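Local structure of 5' nucleotidase family protein (Staphylococcus aureus subsp. aureus, 4Q7F) at residues A[31-36]-A[307-312]; A[41-46]-A[294-299]; A[315-320]-A[375-380]. The protein belongs to the 5'-nucleotidase family, pairing a metal-binding domain of the calcineurin-like phosphoesterase kind with a C-terminal 5'-nucleotidase domain. All coordinates share one frame; numbering follows the deposited sequence.

Interaction 1 (A[31-36]-A[307-312]); sequences YIFPTD and QHLRKQ
R310 runs its aliphatic stem past F33 and lays its guanidinium on T35. CB of R310 stands over one face of the phenyl ring, 3.9 Å from the F33 centroid and displaced toward the rim, a CH-pi contact. Farther along, CD of R310 comes within 3.8 Å of F33 CG. L309 meets the ring at its edge, with CG 4.2 Å from F33 CZ. The R310 chain starts with CG anti to the backbone N, and the bend at chi2 (86°) brings CD back to the ring beside CB, while the guanidinium reaches T35. There CG2 of T35 sits over the centre of the guanidinium face, 3.7 Å from R310 CZ. The loop holding 31-36 follows strand 19-25 and the manganese ligands D27 and H29; the inverse gamma turn centred on P34, closed by a weak bond from T35 N to F33 O, puts F33 and T35, on either side of P34 in sequence, both against helix 304-317. T35 holds OG1 anti to its own N (chi1 179°), where the F37 backbone N bonds it and a water 2.6 Å from T35 OG1 accepts from it; the same water is a weak, 3.3 Å partner of R310 NH2. The guanidinium is held chiefly by others: NE forms a salt bridge with E314 one turn on, and NH2 donates to the carbonyls of R40 and Q42. With the methyl on one face and these acceptors on NE and NH2, its rotation is probably well fixed. F33 also packs on L49 of helix 48-59.

Interaction 2 (A[41-46]-A[294-299]); sequences NQYQPM and VIDDST
P45 lies against the backbone of V294, its CB 3.5 Å from V294 O and 4.1 Å from I295 CA. No hydrogen bond crosses here; the contact is van der Waals packing between two loop segments whose touching parts, 43-46 and 294-296, run in roughly opposite directions, 151° apart. V294 turns CG1 toward the P45-M46 peptide, 4.2 Å from P45 O, a reach that follows from placing CG1 anti to its own N (chi1 170°). At the outer end, the hydroxyl of Y43 approaches the D296 carboxylate, but Y43 OH and D296 OD1 stay 3.8 Å apart, too far for a bond, and the two side chains cross at about a right angle. One layer further out, L50 of helix 48-59 carries both P45 and V294. Within 41-46, Q42 NE2 donates to Q44 OE1 at 3.2 Å, while Q42 OE1 receives the backbone N of D36. On the other side, H53 and Q57 of the same helix bond D297 OD2. The motifs are loop turns: an inverse gamma turn centred on P45, and an Asx turn in which D297 OD1 accepts from T299 N, 2.9 Å away, at the exit from strand 284-293, an outermost strand of the phosphoesterase-domain sheet.

Interaction 3 (A[315-320]-A[375-380]); sequences DWLDYE and VTMRDV
D318 OD1 is gripped by R378 NH2 at 2.8 Å and by a water that donates to it. The salt bridge is nearly straight (173°): the oxygen lies in the guanidinium plane, but the arginine nitrogen stands above the carboxylate plane. R378 NE donates to that same water, which in turn donates to T376 OG1. CB of L317 covers one guanidinium face, 3.7 Å from R378 NH2. Both partners have a second ion pair: D318 OD2 with R40, R378 NH2 with E314. Beside this network, M377, a selenomethionine, folds over W316. With chi1 at -179°, its CG sits over the six-membered ring, 3.7 Å from the centroid; bends at chi2 and chi3 then bring SE, an oblique Met-aromatic contact, and CE along the ring. L317 O accepts R378 N at 2.9 Å on a lone pair, and Y319 O accepts M377 N at 2.9 Å, so carbonyls where helix 304-317 gives way to the next strand take first-turn N-H groups of helix 377-383. T376 is the N-cap, its N and OG1 both donating to D379 OD2. E320 and T376 form an antiparallel, non-hydrogen-bonded pair of the two-stranded ribbon 320-323/374-376.

Overall arrangement
Helix 304-317 ties the three contacts together: interaction 2 uses the loop leading into it, interaction 1 its middle and interaction 3 its end. Along the chain, interaction 2 falls within the span enclosed by interaction 1, and interaction 3 follows both. Interactions 1 and 2 have centres about 12 Å apart and touch directly, through a probable hydrogen bond between P34 O and Q44 N, since both draw on the loop between strand 19-25 and helix 48-59. Interaction 3 is centred about 15 Å from interaction 1 and 24 Å from interaction 2. The helix thus packs on the phosphoesterase domain and then meets the C-terminal domain, consistent with the interdomain linker helix of 5'-nucleotidases.

Interaction 1 (A[31-36]-A[307-312])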
loop_
_atom_site.group_PDB
_atom_site.type_symbol
_atom_site.label_atom_id
_atom_site.label_comp_id
_atom_site.label_asym_id
_atom_site.label_seq_id
_atom_site.Cartn_x
_atom_site.Cartn_y
_atom_site.Cartn_z
ATOM N N TYR A 31 3.957 -6.870 -9.074
ATOM C CA TYR A 31 4.552 -6.369 -10.306
ATOM C C TYR A 31 5.743 -7.287 -10.621
ATOM O O TYR A 31 6.863 -7.072 -10.170
ATOM C CB TYR A 31 4.981 -4.925 -10.182
ATOM C CG TYR A 31 3.788 -4.005 -10.146
ATOM C CD1 TYR A 31 3.141 -3.726 -8.961
ATOM C CD2 TYR A 31 3.262 -3.482 -11.317
ATOM C CE1 TYR A 31 2.018 -2.901 -8.926
ATOM C CE2 TYR A 31 2.137 -2.664 -11.298
ATOM C CZ TYR A 31 1.523 -2.389 -10.096
ATOM O OH TYR A 31 0.408 -1.594 -10.064
ATOM N N ILE A 32 5.449 -8.326 -11.381
ATOM C CA ILE A 32 6.406 -9.354 -11.753
ATOM C C ILE A 32 7.011 -9.021 -13.122
ATOM O O ILE A 32 8.227 -9.046 -13.303
ATOM C CB ILE A 32 5.685 -10.712 -11.858
ATOM C CG1 ILE A 32 4.997 -11.067 -10.536
ATOM C CG2 ILE A 32 6.662 -11.809 -12.307
ATOM C CD1 ILE A 32 5.908 -11.159 -9.347
ATOM N N PHE A 33 6.145 -8.732 -14.086
ATOM C CA PHE A 33 6.567 -8.377 -15.426
ATOM C C PHE A 33 7.142 -6.980 -15.451
ATOM O O PHE A 33 6.929 -6.231 -14.521
ATOM C CB PHE A 33 5.415 -8.514 -16.384
ATOM C CG PHE A 33 4.896 -9.918 -16.467
ATOM C CD1 PHE A 33 5.616 -10.884 -17.125
ATOM C CD2 PHE A 33 3.735 -10.272 -15.843
ATOM C CE1 PHE A 33 5.167 -12.178 -17.179
ATOM C CE2 PHE A 33 3.268 -11.574 -15.904
ATOM C CZ PHE A 33 3.999 -12.526 -16.564
ATOM N N PRO A 34 7.909 -6.633 -16.508
ATOM C CA PRO A 34 8.501 -5.287 -16.582
ATOM C C PRO A 34 7.523 -4.285 -17.163
ATOM O O PRO A 34 7.733 -3.783 -18.289
ATOM C CB PRO A 34 9.701 -5.501 -17.491
ATOM C CG PRO A 34 9.274 -6.624 -18.383
ATOM C CD PRO A 34 8.530 -7.547 -17.487
ATOM N N THR A 35 6.444 -4.029 -16.410
ATOM C CA THR A 35 5.383 -3.113 -16.832
ATOM C C THR A 35 4.512 -2.657 -15.675
ATOM O O THR A 35 4.332 -3.392 -14.701
ATOM C CB THR A 35 4.462 -3.783 -17.874
ATOM O OG1 THR A 35 3.417 -2.884 -18.263
ATOM C CG2 THR A 35 3.842 -5.065 -17.308
ATOM N N ASP A 36 3.946 -1.450 -15.802
ATOM C CA ASP A 36 2.999 -0.918 -14.824
ATOM C C ASP A 36 1.561 -1.038 -15.394
ATOM O O ASP A 36 0.598 -0.556 -14.801
ATOM C CB ASP A 36 3.330 0.534 -14.442
ATOM C CG ASP A 36 3.270 1.493 -15.605
ATOM O OD1 ASP A 36 2.744 1.165 -16.691
ATOM O OD2 ASP A 36 3.751 2.623 -15.422
ATOM N N GLN A 307 5.962 -15.408 -20.864
ATOM C CA GLN A 307 5.396 -14.474 -21.845
ATOM C C GLN A 307 3.964 -14.892 -22.219
ATOM O O GLN A 307 3.116 -14.038 -22.466
ATOM C CB GLN A 307 6.285 -14.317 -23.087
ATOM C CG GLN A 307 7.600 -13.549 -22.869
ATOM C CD GLN A 307 7.447 -12.035 -22.683
ATOM O OE1 GLN A 307 6.609 -11.551 -21.914
ATOM N NE2 GLN A 307 8.308 -11.277 -23.366
ATOM N N HIS A 308 3.687 -16.199 -22.241
ATOM C CA HIS A 308 2.338 -16.654 -22.517
ATOM C C HIS A 308 1.373 -16.148 -21.430
ATOM O O HIS A 308 0.302 -15.655 -21.742
ATOM C CB HIS A 308 2.291 -18.165 -22.638
ATOM C CG HIS A 308 0.924 -18.693 -22.892
ATOM N ND1 HIS A 308 0.179 -18.310 -23.987
ATOM C CD2 HIS A 308 0.165 -19.580 -22.207
ATOM C CE1 HIS A 308 -0.986 -18.937 -23.964
ATOM N NE2 HIS A 308 -1.018 -19.717 -22.897
ATOM N N LEU A 309 1.793 -16.224 -20.164
ATOM C CA LEU A 309 0.986 -15.718 -19.053
ATOM C C LEU A 309 0.762 -14.211 -19.194
ATOM O O LEU A 309 -0.357 -13.737 -19.025
ATOM C CB LEU A 309 1.640 -16.063 -17.714
ATOM C CG LEU A 309 1.011 -15.511 -16.426
ATOM C CD1 LEU A 309 -0.464 -15.861 -16.321
ATOM C CD2 LEU A 309 1.767 -16.018 -15.207
ATOM N N ARG A 310 1.828 -13.451 -19.469
ATOM C CA ARG A 310 1.710 -12.005 -19.704
ATOM C C ARG A 310 0.649 -11.744 -20.791
ATOM O O ARG A 310 -0.170 -10.857 -20.654
ATOM C CB ARG A 310 3.074 -11.432 -20.131
ATOM C CG ARG A 310 3.109 -10.028 -20.755
ATOM C CD ARG A 310 3.183 -8.922 -19.748
ATOM N NE ARG A 310 3.061 -7.582 -20.331
ATOM C CZ ARG A 310 4.058 -6.725 -20.585
ATOM N NH1 ARG A 310 5.320 -7.025 -20.329
ATOM N NH2 ARG A 310 3.769 -5.522 -21.090
ATOM N N LYS A 311 0.683 -12.511 -21.871
ATOM C CA LYS A 311 -0.293 -12.329 -22.971
ATOM C C LYS A 311 -1.730 -12.553 -22.513
ATOM O O LYS A 311 -2.622 -11.777 -22.865
ATOM C CB LYS A 311 0.005 -13.264 -24.155
ATOM C CG LYS A 311 -0.953 -13.092 -25.331
ATOM C CD LYS A 311 -0.714 -14.160 -26.384
ATOM C CE LYS A 311 -1.559 -13.927 -27.632
ATOM N NZ LYS A 311 -3.026 -13.911 -27.386
ATOM N N GLN A 312 -1.956 -13.641 -21.772
ATOM C CA GLN A 312 -3.282 -13.940 -21.221
ATOM C C GLN A 312 -3.731 -12.772 -20.355
ATOM O O GLN A 312 -4.880 -12.333 -20.420
ATOM C CB GLN A 312 -3.240 -15.206 -20.382
ATOM C CG GLN A 312 -3.135 -16.487 -21.208
ATOM C CD GLN A 312 -2.882 -17.700 -20.342
ATOM O OE1 GLN A 312 -2.133 -17.634 -19.358
ATOM N NE2 GLN A 312 -3.467 -18.830 -20.721
HETATM O O HOH W 1 1.409 -3.772 -19.629
#

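Interaction 2 (A[41-46]-A[294-299])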
loop_
_atom_site.group_PDB
_atom_site.type_symbol
_atom_site.label_atom_id
_atom_site.label_comp_id
_atom_site.label_asym_id
_atom_site.label_seq_id
_atom_site.Cartn_x
_atom_site.Cartn_y
_atom_site.Cartn_z
ATOM N N ASN A 41 1.742 -2.979 -24.451
ATOM C CA ASN A 41 3.128 -3.266 -24.844
ATOM C C ASN A 41 4.180 -2.554 -23.976
ATOM O O ASN A 41 5.384 -2.653 -24.228
ATOM C CB ASN A 41 3.292 -2.909 -26.326
ATOM C CG ASN A 41 2.276 -3.633 -27.219
ATOM O OD1 ASN A 41 2.223 -4.858 -27.248
ATOM N ND2 ASN A 41 1.484 -2.871 -27.954
ATOM N N GLN A 42 3.713 -1.871 -22.938
ATOM C CA GLN A 42 4.567 -1.122 -22.018
ATOM C C GLN A 42 5.689 -2.034 -21.547
ATOM O O GLN A 42 5.480 -3.233 -21.316
ATOM C CB GLN A 42 3.728 -0.615 -20.825
ATOM C CG GLN A 42 4.005 0.815 -20.331
ATOM C CD GLN A 42 5.036 0.973 -19.229
ATOM O OE1 GLN A 42 5.126 0.166 -18.286
ATOM N NE2 GLN A 42 5.769 2.077 -19.293
ATOM N N TYR A 43 6.891 -1.469 -21.463
ATOM C CA TYR A 43 8.071 -2.181 -20.995
ATOM C C TYR A 43 8.854 -1.130 -20.242
ATOM O O TYR A 43 9.035 -0.029 -20.752
ATOM C CB TYR A 43 8.896 -2.721 -22.152
ATOM C CG TYR A 43 9.924 -3.735 -21.728
ATOM C CD1 TYR A 43 11.059 -3.359 -21.008
ATOM C CD2 TYR A 43 9.766 -5.083 -22.059
ATOM C CE1 TYR A 43 11.997 -4.311 -20.614
ATOM C CE2 TYR A 43 10.700 -6.034 -21.681
ATOM C CZ TYR A 43 11.801 -5.651 -20.953
ATOM O OH TYR A 43 12.721 -6.612 -20.599
ATOM N N GLN A 44 9.305 -1.465 -19.036
ATOM C CA GLN A 44 10.000 -0.525 -18.186
ATOM C C GLN A 44 10.952 -1.300 -17.257
ATOM O O GLN A 44 10.683 -2.447 -16.918
ATOM C CB GLN A 44 8.926 0.239 -17.407
ATOM C CG GLN A 44 9.405 1.335 -16.481
ATOM C CD GLN A 44 8.254 2.184 -15.942
ATOM O OE1 GLN A 44 7.116 2.101 -16.425
ATOM N NE2 GLN A 44 8.551 3.017 -14.950
ATOM N N PRO A 45 12.081 -0.688 -16.859
ATOM C CA PRO A 45 13.008 -1.413 -15.994
ATOM C C PRO A 45 12.462 -1.520 -14.557
ATOM O O PRO A 45 12.770 -0.702 -13.709
ATOM C CB PRO A 45 14.284 -0.576 -16.087
ATOM C CG PRO A 45 13.795 0.810 -16.363
ATOM C CD PRO A 45 12.629 0.613 -17.288
HETATM N N MSE A 46 11.671 -2.552 -14.310
HETATM C CA MSE A 46 10.965 -2.734 -13.043
HETATM C C MSE A 46 10.418 -4.110 -12.984
HETATM O O MSE A 46 10.452 -4.857 -13.967
HETATM C CB MSE A 46 9.721 -1.795 -13.027
HETATM C CG MSE A 46 8.603 -2.229 -14.039
HETATM SE SE MSE A 46 7.121 -0.957 -13.901
HETATM C CE MSE A 46 6.294 -1.790 -12.316
ATOM N N VAL A 294 17.521 -1.109 -10.701
ATOM C CA VAL A 294 17.088 -2.215 -11.542
ATOM C C VAL A 294 17.118 -1.709 -12.986
ATOM O O VAL A 294 16.411 -0.768 -13.332
ATOM C CB VAL A 294 15.716 -2.752 -11.150
ATOM C CG1 VAL A 294 15.204 -3.730 -12.198
ATOM C CG2 VAL A 294 15.801 -3.424 -9.779
ATOM N N ILE A 295 17.942 -2.336 -13.815
ATOM C CA ILE A 295 18.108 -1.909 -15.197
ATOM C C ILE A 295 17.981 -3.066 -16.166
ATOM O O ILE A 295 18.144 -4.220 -15.801
ATOM C CB ILE A 295 19.488 -1.226 -15.421
ATOM C CG1 ILE A 295 20.640 -2.203 -15.115
ATOM C CG2 ILE A 295 19.603 0.037 -14.576
ATOM C CD1 ILE A 295 22.016 -1.592 -15.209
ATOM N N ASP A 296 17.653 -2.739 -17.406
ATOM C CA ASP A 296 17.548 -3.735 -18.466
ATOM C C ASP A 296 18.972 -4.032 -18.894
ATOM O O ASP A 296 19.876 -3.215 -18.687
ATOM C CB ASP A 296 16.741 -3.149 -19.631
ATOM C CG ASP A 296 16.556 -4.113 -20.776
ATOM O OD1 ASP A 296 16.301 -5.304 -20.544
ATOM O OD2 ASP A 296 16.671 -3.656 -21.931
ATOM N N ASP A 297 19.204 -5.216 -19.437
ATOM C CA ASP A 297 20.516 -5.545 -19.959
ATOM C C ASP A 297 20.299 -6.566 -21.056
ATOM O O ASP A 297 19.204 -7.100 -21.212
ATOM C CB ASP A 297 21.520 -5.993 -18.865
ATOM C CG ASP A 297 21.175 -7.337 -18.247
ATOM O OD1 ASP A 297 20.547 -8.165 -18.918
ATOM O OD2 ASP A 297 21.568 -7.578 -17.096
ATOM N N SER A 298 21.335 -6.836 -21.820
ATOM C CA SER A 298 21.182 -7.718 -22.957
ATOM C C SER A 298 21.119 -9.199 -22.629
ATOM O O SER A 298 20.888 -9.995 -23.530
ATOM C CB SER A 298 22.270 -7.421 -23.974
ATOM O OG SER A 298 22.204 -6.047 -24.345
ATOM N N THR A 299 21.297 -9.582 -21.363
ATOM C CA THR A 299 21.228 -11.012 -21.010
ATOM C C THR A 299 19.891 -11.411 -20.430
ATOM O O THR A 299 19.610 -12.585 -20.295
ATOM C CB THR A 299 22.288 -11.427 -19.984
ATOM O OG1 THR A 299 22.060 -10.737 -18.759
ATOM C CG2 THR A 299 23.682 -11.144 -20.495
#

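Interaction 3 (A[315-320]-A[375-380])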
loop_
_atom_site.group_PDB
_atom_site.type_symbol
_atom_site.label_atom_id
_atom_site.label_comp_id
_atom_site.label_asym_id
_atom_site.label_seq_id
_atom_site.Cartn_x
_atom_site.Cartn_y
_atom_site.Cartn_z
ATOM N N ASP A 315 -4.525 -9.808 -22.574
ATOM C CA ASP A 315 -5.786 -10.088 -23.265
ATOM C C ASP A 315 -6.986 -9.782 -22.340
ATOM O O ASP A 315 -7.938 -9.128 -22.745
ATOM C CB ASP A 315 -5.828 -11.526 -23.774
ATOM C CG ASP A 315 -4.876 -11.768 -24.957
ATOM O OD1 ASP A 315 -4.257 -10.809 -25.491
ATOM O OD2 ASP A 315 -4.744 -12.929 -25.369
ATOM N N TRP A 316 -6.908 -10.234 -21.088
ATOM C CA TRP A 316 -7.963 -9.993 -20.118
ATOM C C TRP A 316 -8.102 -8.505 -19.854
ATOM O O TRP A 316 -9.210 -7.986 -19.808
ATOM C CB TRP A 316 -7.659 -10.751 -18.824
ATOM C CG TRP A 316 -8.700 -10.660 -17.799
ATOM C CD1 TRP A 316 -9.907 -11.306 -17.793
ATOM C CD2 TRP A 316 -8.618 -9.947 -16.556
ATOM N NE1 TRP A 316 -10.587 -11.014 -16.636
ATOM C CE2 TRP A 316 -9.821 -10.180 -15.863
ATOM C CE3 TRP A 316 -7.644 -9.131 -15.971
ATOM C CZ2 TRP A 316 -10.083 -9.617 -14.614
ATOM C CZ3 TRP A 316 -7.895 -8.580 -14.738
ATOM C CH2 TRP A 316 -9.098 -8.826 -14.061
ATOM N N LEU A 317 -6.969 -7.816 -19.711
ATOM C CA LEU A 317 -6.992 -6.385 -19.479
ATOM C C LEU A 317 -7.618 -5.608 -20.633
ATOM O O LEU A 317 -8.189 -4.539 -20.424
ATOM C CB LEU A 317 -5.582 -5.881 -19.175
ATOM C CG LEU A 317 -5.089 -6.323 -17.795
ATOM C CD1 LEU A 317 -3.643 -5.933 -17.616
ATOM C CD2 LEU A 317 -5.946 -5.708 -16.685
ATOM N N ASP A 318 -7.537 -6.149 -21.844
ATOM C CA ASP A 318 -8.119 -5.493 -23.011
ATOM C C ASP A 318 -9.604 -5.747 -23.193
ATOM O O ASP A 318 -10.222 -5.152 -24.080
ATOM C CB ASP A 318 -7.367 -5.919 -24.291
ATOM C CG ASP A 318 -5.975 -5.318 -24.377
ATOM O OD1 ASP A 318 -5.725 -4.283 -23.704
ATOM O OD2 ASP A 318 -5.133 -5.873 -25.121
ATOM N N TYR A 319 -10.183 -6.623 -22.363
ATOM C CA TYR A 319 -11.590 -6.968 -22.482
ATOM C C TYR A 319 -12.421 -5.700 -22.381
ATOM O O TYR A 319 -12.268 -4.932 -21.440
ATOM C CB TYR A 319 -12.021 -7.972 -21.404
ATOM C CG TYR A 319 -13.496 -8.287 -21.474
ATOM C CD1 TYR A 319 -13.982 -9.241 -22.362
ATOM C CD2 TYR A 319 -14.410 -7.606 -20.674
ATOM C CE1 TYR A 319 -15.344 -9.517 -22.445
ATOM C CE2 TYR A 319 -15.769 -7.879 -20.743
ATOM C CZ TYR A 319 -16.228 -8.836 -21.628
ATOM O OH TYR A 319 -17.574 -9.102 -21.695
ATOM N N GLU A 320 -13.282 -5.490 -23.368
ATOM C CA GLU A 320 -14.115 -4.298 -23.408
ATOM C C GLU A 320 -15.340 -4.402 -22.496
ATOM O O GLU A 320 -16.152 -5.317 -22.626
ATOM C CB GLU A 320 -14.532 -4.005 -24.855
ATOM C CG GLU A 320 -15.448 -2.802 -24.979
ATOM C CD GLU A 320 -15.696 -2.379 -26.412
ATOM O OE1 GLU A 320 -14.785 -2.519 -27.265
ATOM O OE2 GLU A 320 -16.806 -1.867 -26.669
ATOM N N VAL A 375 -14.066 1.661 -22.730
ATOM C CA VAL A 375 -13.610 1.290 -21.406
ATOM C C VAL A 375 -13.271 -0.190 -21.390
ATOM O O VAL A 375 -14.115 -1.030 -21.731
ATOM C CB VAL A 375 -14.681 1.550 -20.342
ATOM C CG1 VAL A 375 -14.136 1.231 -18.956
ATOM C CG2 VAL A 375 -15.169 2.992 -20.401
ATOM N N THR A 376 -12.035 -0.501 -20.996
ATOM C CA THR A 376 -11.587 -1.893 -20.890
ATOM C C THR A 376 -11.330 -2.239 -19.409
ATOM O O THR A 376 -11.334 -1.350 -18.547
ATOM C CB THR A 376 -10.287 -2.124 -21.678
ATOM O OG1 THR A 376 -9.247 -1.326 -21.108
ATOM C CG2 THR A 376 -10.466 -1.749 -23.162
HETATM N N MSE A 377 -11.101 -3.519 -19.132
HETATM C CA MSE A 377 -10.812 -3.984 -17.760
HETATM C C MSE A 377 -9.625 -3.191 -17.204
HETATM O O MSE A 377 -9.634 -2.766 -16.035
HETATM C CB MSE A 377 -10.576 -5.495 -17.810
HETATM C CG MSE A 377 -10.287 -6.120 -16.447
HETATM SE SE MSE A 377 -11.645 -5.648 -15.072
HETATM C CE MSE A 377 -12.876 -7.059 -15.640
ATOM N N ARG A 378 -8.630 -2.964 -18.067
ATOM C CA ARG A 378 -7.408 -2.187 -17.745
ATOM C C ARG A 378 -7.769 -0.832 -17.136
ATOM O O ARG A 378 -7.235 -0.436 -16.119
ATOM C CB ARG A 378 -6.583 -1.948 -19.020
ATOM C CG ARG A 378 -5.173 -1.357 -18.802
ATOM C CD ARG A 378 -4.429 -1.057 -20.103
ATOM N NE ARG A 378 -4.417 -2.217 -20.978
ATOM C CZ ARG A 378 -3.504 -3.176 -20.958
ATOM N NH1 ARG A 378 -2.454 -3.121 -20.135
ATOM N NH2 ARG A 378 -3.648 -4.193 -21.780
ATOM N N ASP A 379 -8.689 -0.137 -17.785
ATOM C CA ASP A 379 -9.123 1.188 -17.340
ATOM C C ASP A 379 -9.845 1.156 -16.008
ATOM O O ASP A 379 -9.630 2.021 -15.169
ATOM C CB ASP A 379 -9.989 1.817 -18.419
ATOM C CG ASP A 379 -9.299 1.820 -19.774
ATOM O OD1 ASP A 379 -8.172 2.351 -19.865
ATOM O OD2 ASP A 379 -9.864 1.288 -20.742
ATOM N N VAL A 380 -10.701 0.159 -15.801
ATOM C CA VAL A 380 -11.453 0.043 -14.558
ATOM C C VAL A 380 -10.512 -0.167 -13.379
ATOM O O VAL A 380 -10.666 0.451 -12.322
ATOM C CB VAL A 380 -12.479 -1.121 -14.606
ATOM C CG1 VAL A 380 -13.058 -1.382 -13.222
ATOM C CG2 VAL A 380 -13.587 -0.847 -15.614
HETATM O O HOH W 2 -6.664 -2.013 -22.531
#